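Local structure of protein YrdA (Escherichia coli, 3TIO) at residues Q148-P151 and E155-A158. The protein binds zinc and is a homologue of the gamma-class carbonic anhydrases, forming a trimer of left-handed beta-helix subunits. The protein carries 1 engineered substitution. Numbering follows the deposited sequence.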
# COMPACT_ATOMS: atom_id res chain seq x y z
N GLN A 148 -16.63 11.49 -14.07
CA GLN A 148 -16.55 11.07 -15.46
C GLN A 148 -15.85 12.23 -16.16
O GLN A 148 -16.36 13.36 -16.17
CB GLN A 148 -17.95 10.86 -16.03
CG GLN A 148 -17.98 10.19 -17.38
CD GLN A 148 -19.39 9.94 -17.88
OE1 GLN A 148 -20.09 10.87 -18.28
NE2 GLN A 148 -19.81 8.68 -17.85
N ILE A 149 -14.69 11.97 -16.74
CA ILE A 149 -13.92 13.01 -17.41
C ILE A 149 -14.26 13.21 -18.88
O ILE A 149 -14.62 14.31 -19.30
CB ILE A 149 -12.41 12.73 -17.30
CG1 ILE A 149 -12.02 12.52 -15.83
CG2 ILE A 149 -11.61 13.90 -17.88
CD1 ILE A 149 -12.30 13.72 -14.94
N ARG A 150 -14.16 12.13 -19.65
CA ARG A 150 -14.43 12.21 -21.08
C ARG A 150 -14.49 10.81 -21.68
O ARG A 150 -14.10 9.84 -21.05
CB ARG A 150 -13.30 12.98 -21.77
CG ARG A 150 -11.94 12.30 -21.61
CD ARG A 150 -10.85 13.02 -22.39
NE ARG A 150 -9.53 12.44 -22.16
CZ ARG A 150 -9.16 11.22 -22.55
NH1 ARG A 150 -10.01 10.44 -23.20
NH2 ARG A 150 -7.93 10.79 -22.29
N PRO A 151 -14.99 10.70 -22.92
CA PRO A 151 -15.06 9.38 -23.56
C PRO A 151 -13.65 8.96 -23.94
O PRO A 151 -12.79 9.80 -24.20
CB PRO A 151 -15.92 9.64 -24.79
CG PRO A 151 -16.76 10.82 -24.40
CD PRO A 151 -15.77 11.69 -23.69
N GLU A 155 -8.13 4.92 -29.94
CA GLU A 155 -6.75 4.54 -29.67
C GLU A 155 -6.63 4.02 -28.24
O GLU A 155 -5.96 3.02 -27.98
CB GLU A 155 -5.83 5.74 -29.87
CG GLU A 155 -4.35 5.43 -29.70
CD GLU A 155 -3.84 4.45 -30.73
OE1 GLU A 155 -3.95 4.75 -31.94
OE2 GLU A 155 -3.32 3.38 -30.34
N GLU A 156 -7.29 4.71 -27.31
CA GLU A 156 -7.25 4.32 -25.91
C GLU A 156 -7.96 2.99 -25.68
O GLU A 156 -7.49 2.15 -24.91
CB GLU A 156 -7.89 5.41 -25.04
CG GLU A 156 -7.15 6.74 -25.08
CD GLU A 156 -7.80 7.80 -24.21
OE1 GLU A 156 -9.00 8.07 -24.40
OE2 GLU A 156 -7.10 8.36 -23.34
N LYS A 157 -9.09 2.79 -26.35
CA LYS A 157 -9.84 1.55 -26.21
C LYS A 157 -8.98 0.39 -26.72
O LYS A 157 -9.01 -0.71 -26.16
CB LYS A 157 -11.16 1.62 -26.98
CG LYS A 157 -12.15 2.62 -26.38
CD LYS A 157 -13.45 2.70 -27.17
CE LYS A 157 -14.41 3.69 -26.52
NZ LYS A 157 -15.68 3.84 -27.28
N ALA A 158 -8.21 0.64 -27.77
CA ALA A 158 -7.33 -0.38 -28.32
C ALA A 158 -6.22 -0.64 -27.31
O ALA A 158 -5.74 -1.77 -27.16
CB ALA A 158 -6.75 0.08 -29.65
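P151 and E156 make the nearest backbone approach between strand end 148-151 and helical turn 155-158, yet their CA atoms stand 9.6 Å apart, a gap that side chains must bridge. R150 and E156 do so, their side chains approaching from opposite directions; E156 points its CB at the strand, whereas R150 comes near only at its end. The arginine grips the carboxylate end-on in a bidentate salt bridge: NH1 of R150 bonds OE1 of E156 at 2.8 Å, and NH2 of R150 bonds OE2 of E156, also at 2.8 Å and nearly straight (171°). Both oxygens are met on their syn side, and the guanidinium and carboxylate planes lie only 23° apart, so the two flat groups meet edge to edge. From CG, set at chi1 61° between N and the carbonyl carbon, the extended R150 chain carries the guanidinium to the helix. NH1 of R150 also makes a weak bond to O of P151, at 3.0 Å. Backbone N of S153 gives OE1 of E156 a second partner, tying the carboxylate to the residue just ahead of its own helix. An alanine in place of E156 would probably leave the R150 guanidinium without this counter-charge and S153 N without this acceptor. The pair lies at the surface, where strand 146-151, antiparallel to strand 139-143 at the edge of the beta-helix, turns through a short link into the C-terminal helix 154-176.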